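Local coordinates for mandelate racemase/muconate lactonizing enzyme (Polaromonas sp., PDB 2OG9), which probably catalyses proton abstraction next to a carboxylate, as a mandelate racemase-like member of the enolase superfamily with a TIM-barrel domain, at residues 107-110 with 114-117; 66-69 with 75-78; 150-155 with 235-240. One frame throughout, in Å; residues are numbered along the deposited sequence.

Interaction 1 (107-110 with 114-117)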
# COMPACT_ATOMS: atom_id res chain seq x y z
N ALA A 107 33.83 -7.59 10.08
CA ALA A 107 32.43 -7.23 10.30
C ALA A 107 32.17 -5.79 10.71
O ALA A 107 31.15 -5.21 10.32
CB ALA A 107 31.80 -8.18 11.31
N SER A 108 33.05 -5.18 11.50
CA SER A 108 32.78 -3.81 11.92
C SER A 108 32.95 -2.85 10.74
O SER A 108 32.62 -1.67 10.86
CB SER A 108 33.69 -3.40 13.09
OG SER A 108 34.98 -3.03 12.68
N ALA A 109 33.43 -3.36 9.62
CA ALA A 109 33.63 -2.54 8.42
C ALA A 109 32.39 -2.54 7.52
O ALA A 109 32.33 -1.78 6.55
CB ALA A 109 34.84 -3.04 7.63
N GLY A 110 31.41 -3.38 7.83
CA GLY A 110 30.19 -3.41 7.04
C GLY A 110 30.19 -4.32 5.82
O GLY A 110 31.13 -5.09 5.59
N LEU A 114 35.11 0.05 0.88
CA LEU A 114 36.47 -0.44 0.74
C LEU A 114 36.73 -1.89 1.16
O LEU A 114 37.46 -2.60 0.48
CB LEU A 114 37.45 0.47 1.49
CG LEU A 114 37.56 1.93 1.06
CD1 LEU A 114 38.60 2.64 1.92
CD2 LEU A 114 37.96 2.01 -0.41
N SER A 115 36.14 -2.33 2.27
CA SER A 115 36.39 -3.69 2.72
C SER A 115 35.84 -4.75 1.77
O SER A 115 36.53 -5.73 1.46
CB SER A 115 35.83 -3.91 4.13
OG SER A 115 34.43 -3.70 4.15
N THR A 116 34.61 -4.57 1.29
CA THR A 116 34.04 -5.55 0.38
C THR A 116 34.66 -5.45 -1.02
O THR A 116 34.65 -6.43 -1.76
CB THR A 116 32.50 -5.44 0.31
OG1 THR A 116 32.12 -4.07 0.16
CG2 THR A 116 31.87 -5.99 1.58
N GLN A 117 35.19 -4.29 -1.37
CA GLN A 117 35.84 -4.14 -2.67
C GLN A 117 37.15 -4.92 -2.61
O GLN A 117 37.56 -5.54 -3.59
CB GLN A 117 36.08 -2.66 -2.98
CG GLN A 117 34.77 -1.87 -3.04
CD GLN A 117 34.95 -0.39 -3.33
OE1 GLN A 117 36.01 0.19 -3.08
NE2 GLN A 117 33.88 0.24 -3.82
O HOH W 1 34.07 -0.97 3.93
O HOH W 2 33.84 -6.00 5.84
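A109 and S115 face each other across the bend that leads into helix 114-133, each pointing its CB toward the other segment. The methyl of A109 lies alongside the hydroxymethyl group of S115, with A109 CB 3.6 Å from S115 OG and 3.7 Å from S115 CB. A chi1 of 61° sets S115 OG between its own N and C and swings the hydroxyl toward the loop. The two segments share no direct hydrogen bond; two waters join them instead. Water 1 donates to A109 O (3.2 Å) and accepts from S115 N (3.0 Å), so it serves an amide in the first turn of the helix. Water 2 donates to G110 O (2.9 Å) and accepts from S115 OG (2.9 Å). S115 thus meets the bridging water through both its backbone N and its hydroxyl, and its OG also lies 2.8 Å from water 1. T116 contributes little, its CG2 merely skirting G110 O, while its hydroxyl bonds back to G113 O. On the loop side, G110 N bonds to A107 O and closes a 3-10 turn. G110 then takes a positive phi of 88° with psi -172°, where a CB would press on the preceding carbonyl oxygen. Helix 73-83 covers the start of helix 114-133, with Q76 against L114 and H79 against S115. A109 also packs on L114 of the second subunit, and L114 on that subunit's A109, placing the bend between helices 95-104 and 114-133 at a subunit interface.

Interaction 2 (66-69 with 75-78); sequences SYSK and GQFA
In the N-terminal capping domain of this enolase-superfamily fold, strand 61-69, an outermost strand of this chain's antiparallel sheet, is tied to helix 73-83 by one side chain, with the amide of Q76 set among S66, Y67 and S68. Q76 points its CB toward the strand and runs extended beyond CG (chi2 -172°), so that its amide arrives between the two serines. These lie over opposite faces of the amide. From one face, S66 OG donates to Q76 OE1 at 3.1 Å, coming from well above the carbonyl plane rather than along a lone pair. Over the other face sits S68 OG, 3.2 Å from Q76 CD and 3.0 Å from Q76 NE2; this is close polar packing, since the angle is too poor for a hydrogen bond. Q76 NE2 donates to Y67 O at 3.0 Å with an N-H...O angle of 143°, the acceptor tilted 25° out of the amide plane. NE2 also donates to Q117 OE1 on helix 114-133. S66 and S68 bond through their backbones to L50 and A48 of strand 46-56, while the Y67 CB points away from the helix and the ring's OH is bonded to D288 and R291. At the far end of the strand segment, K69 N is bonded to S108 OG of the second subunit. The buried amide is thus read chemically at both ends: its oxygen receives a hydroxyl proton and its nitrogen gives to two oxygens, a pattern that a flipped amide could not reproduce and that sets its rotation, while the bent geometry of both bonds across the contact suggests that each is of moderate strength.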
# COMPACT_ATOMS: atom_id res chain seq x y z
N SER A 66 40.10 -5.27 -8.15
CA SER A 66 39.11 -4.28 -7.77
C SER A 66 39.85 -2.99 -8.09
O SER A 66 40.99 -3.03 -8.55
CB SER A 66 38.74 -4.37 -6.28
OG SER A 66 39.87 -4.21 -5.44
N TYR A 67 39.22 -1.84 -7.87
CA TYR A 67 39.88 -0.59 -8.20
C TYR A 67 39.29 0.58 -7.44
O TYR A 67 38.25 0.47 -6.81
CB TYR A 67 39.74 -0.33 -9.71
CG TYR A 67 38.36 0.16 -10.10
CD1 TYR A 67 38.07 1.53 -10.14
CD2 TYR A 67 37.33 -0.73 -10.36
CE1 TYR A 67 36.79 1.98 -10.44
CE2 TYR A 67 36.04 -0.29 -10.66
CZ TYR A 67 35.78 1.07 -10.69
OH TYR A 67 34.51 1.53 -10.97
N SER A 68 39.98 1.71 -7.52
CA SER A 68 39.54 2.94 -6.89
C SER A 68 39.89 4.09 -7.82
O SER A 68 41.03 4.20 -8.27
CB SER A 68 40.23 3.17 -5.55
OG SER A 68 39.99 2.11 -4.65
N LYS A 69 38.90 4.92 -8.12
CA LYS A 69 39.11 6.11 -8.93
C LYS A 69 39.12 7.18 -7.85
O LYS A 69 38.12 7.38 -7.17
CB LYS A 69 37.94 6.30 -9.90
CG LYS A 69 37.99 5.35 -11.09
CD LYS A 69 36.66 5.30 -11.83
CE LYS A 69 36.82 5.69 -13.29
NZ LYS A 69 35.56 5.49 -14.08
N GLY A 75 43.52 2.17 1.04
CA GLY A 75 42.62 1.50 1.97
C GLY A 75 42.28 0.09 1.55
O GLY A 75 42.25 -0.82 2.38
N GLN A 76 42.01 -0.10 0.25
CA GLN A 76 41.68 -1.42 -0.26
C GLN A 76 42.83 -2.39 -0.06
O GLN A 76 42.64 -3.52 0.37
CB GLN A 76 41.34 -1.37 -1.75
CG GLN A 76 40.03 -0.67 -2.11
CD GLN A 76 39.68 -0.84 -3.58
OE1 GLN A 76 40.50 -1.32 -4.37
NE2 GLN A 76 38.48 -0.44 -3.97
N PHE A 77 44.04 -1.94 -0.39
CA PHE A 77 45.21 -2.80 -0.25
C PHE A 77 45.44 -3.19 1.20
O PHE A 77 45.63 -4.36 1.51
CB PHE A 77 46.47 -2.11 -0.77
CG PHE A 77 47.73 -2.91 -0.54
CD1 PHE A 77 48.04 -3.99 -1.36
CD2 PHE A 77 48.57 -2.62 0.54
CE1 PHE A 77 49.16 -4.78 -1.11
CE2 PHE A 77 49.69 -3.41 0.80
CZ PHE A 77 49.99 -4.49 -0.02
N ALA A 78 45.43 -2.20 2.08
CA ALA A 78 45.66 -2.42 3.50
C ALA A 78 44.69 -3.45 4.06
O ALA A 78 45.08 -4.34 4.81
CB ALA A 78 45.53 -1.11 4.27

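Interaction 3 (150-155 with 235-240); sequences RCYNTS and LVWIEE
Y152 and W237 meet as a T-shaped pair where strand 148-152 approaches the TIM barrel of the enolase-superfamily C-terminal domain. The six-membered ring of W237 presents its edge to the face of the Y152 ring, with centroids 5.2 Å apart and planes at 90°. W237 CH2 comes within 3.6 Å of Y152 CE2, and W237 CZ2 within 3.6 Å of Y152 OH, which lies in the plane of the indole at its edge. A chi1 near +60° in both residues (64° and 70°) turns each ring toward the other across backbones whose CA atoms stay far apart. In the next shell W333 meets W237 edge-to-face, and Y284 also meets the indole; M211 of the barrel strand 210-213 touches both Y152 and W237. Beyond the indole is E239, whose OE2 lies close to D213 and E265. This acidic trio at the ends of three successive barrel strands is consistent with the metal-binding site of the superfamily, though no metal is seen there in this structure. The indole reaches that group itself: W237 NE1 makes a weak hydrogen bond to E239 OE1, 3.1 Å long.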
# COMPACT_ATOMS: atom_id res chain seq x y z
N ARG A 150 26.46 -6.15 -27.31
CA ARG A 150 26.38 -4.80 -27.88
C ARG A 150 27.35 -3.90 -27.12
O ARG A 150 27.41 -3.97 -25.89
CB ARG A 150 24.96 -4.23 -27.78
CG ARG A 150 23.87 -5.09 -28.41
CD ARG A 150 22.61 -4.27 -28.67
NE ARG A 150 22.80 -3.31 -29.76
CZ ARG A 150 21.83 -2.56 -30.29
NH1 ARG A 150 20.59 -2.66 -29.83
NH2 ARG A 150 22.09 -1.73 -31.29
N CYS A 151 28.10 -3.07 -27.83
CA CYS A 151 29.04 -2.19 -27.17
C CYS A 151 28.90 -0.75 -27.67
O CYS A 151 28.34 -0.50 -28.74
CB CYS A 151 30.49 -2.66 -27.38
SG CYS A 151 31.08 -2.57 -29.10
N TYR A 152 29.43 0.18 -26.88
CA TYR A 152 29.39 1.59 -27.20
C TYR A 152 30.62 2.23 -26.57
O TYR A 152 31.27 1.62 -25.72
CB TYR A 152 28.13 2.22 -26.61
CG TYR A 152 28.07 2.19 -25.09
CD1 TYR A 152 28.48 3.28 -24.33
CD2 TYR A 152 27.63 1.05 -24.41
CE1 TYR A 152 28.44 3.25 -22.93
CE2 TYR A 152 27.58 1.01 -23.02
CZ TYR A 152 27.99 2.11 -22.29
OH TYR A 152 27.96 2.07 -20.91
N ASN A 153 30.94 3.45 -27.00
CA ASN A 153 32.08 4.16 -26.45
C ASN A 153 31.84 5.67 -26.50
O ASN A 153 30.86 6.13 -27.09
CB ASN A 153 33.37 3.76 -27.19
CG ASN A 153 33.58 4.52 -28.50
OD1 ASN A 153 32.65 5.09 -29.08
ND2 ASN A 153 34.82 4.51 -28.99
N THR A 154 32.73 6.43 -25.87
CA THR A 154 32.62 7.88 -25.83
C THR A 154 33.51 8.48 -26.92
O THR A 154 33.45 9.67 -27.20
CB THR A 154 33.09 8.45 -24.48
OG1 THR A 154 34.51 8.25 -24.35
CG2 THR A 154 32.38 7.74 -23.33
N SER A 155 34.34 7.62 -27.51
CA SER A 155 35.27 8.04 -28.55
C SER A 155 36.19 9.13 -28.00
O SER A 155 36.53 10.10 -28.69
CB SER A 155 34.52 8.57 -29.77
OG SER A 155 33.80 7.53 -30.41
N LEU A 235 17.22 8.66 -27.56
CA LEU A 235 18.49 8.17 -27.04
C LEU A 235 18.28 6.78 -26.46
O LEU A 235 17.17 6.42 -26.08
CB LEU A 235 19.00 9.09 -25.94
CG LEU A 235 19.25 10.56 -26.29
CD1 LEU A 235 19.58 11.31 -25.00
CD2 LEU A 235 20.39 10.66 -27.30
N VAL A 236 19.34 5.99 -26.41
CA VAL A 236 19.26 4.65 -25.85
C VAL A 236 18.94 4.83 -24.37
O VAL A 236 18.12 4.10 -23.80
CB VAL A 236 20.59 3.88 -25.99
CG1 VAL A 236 20.46 2.50 -25.37
CG2 VAL A 236 20.96 3.77 -27.47
N TRP A 237 19.59 5.80 -23.74
CA TRP A 237 19.34 6.10 -22.34
C TRP A 237 19.93 7.43 -21.90
O TRP A 237 20.74 8.03 -22.61
CB TRP A 237 19.88 4.97 -21.43
CG TRP A 237 21.38 4.86 -21.34
CD1 TRP A 237 22.27 5.84 -20.96
CD2 TRP A 237 22.17 3.69 -21.58
NE1 TRP A 237 23.55 5.33 -20.95
CE2 TRP A 237 23.52 4.02 -21.33
CE3 TRP A 237 21.86 2.38 -21.99
CZ2 TRP A 237 24.56 3.09 -21.47
CZ3 TRP A 237 22.90 1.46 -22.13
CH2 TRP A 237 24.23 1.82 -21.87
N ILE A 238 19.47 7.89 -20.74
CA ILE A 238 19.97 9.10 -20.12
C ILE A 238 20.55 8.55 -18.82
O ILE A 238 19.82 8.05 -17.96
CB ILE A 238 18.85 10.11 -19.84
CG1 ILE A 238 18.32 10.67 -21.17
CG2 ILE A 238 19.37 11.23 -18.93
CD1 ILE A 238 17.14 11.62 -21.04
N GLU A 239 21.87 8.64 -18.69
CA GLU A 239 22.59 8.09 -17.54
C GLU A 239 22.88 9.06 -16.40
O GLU A 239 23.33 10.19 -16.62
CB GLU A 239 23.90 7.49 -18.07
CG GLU A 239 24.76 6.75 -17.07
CD GLU A 239 25.99 6.15 -17.75
OE1 GLU A 239 25.88 5.77 -18.93
OE2 GLU A 239 27.06 6.05 -17.10
N GLU A 240 22.64 8.60 -15.17
CA GLU A 240 22.88 9.39 -13.97
C GLU A 240 22.41 10.84 -14.04
O GLU A 240 23.18 11.76 -13.80
CB GLU A 240 24.38 9.37 -13.64
CG GLU A 240 24.88 8.06 -13.07
CD GLU A 240 24.52 7.89 -11.60
OE1 GLU A 240 25.40 7.43 -10.84
OE2 GLU A 240 23.37 8.21 -11.22

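In the fold
Interactions 1 and 2 are neighbours in the N-terminal domain, their centres 12 Å apart, and they touch directly: Q117 OE1 lies 2.7 Å from Q76 NE2, a probable hydrogen bond, and L114 CD2 packs 3.8 Å from Q76 CG. Both also reach the second subunit. Interaction 3 lies on the other side of the chain's centre, at the barrel, with its centre 31 Å from that of interaction 1 and 27 Å from that of interaction 2; the nearest atoms of interactions 2 and 3 are about 9 Å apart. It includes E239, one of the acidic residues of the probable metal site. A bound calcium ion lies about 11 Å from the W237 side chain; A254 and F257 form a calcium site in this structure.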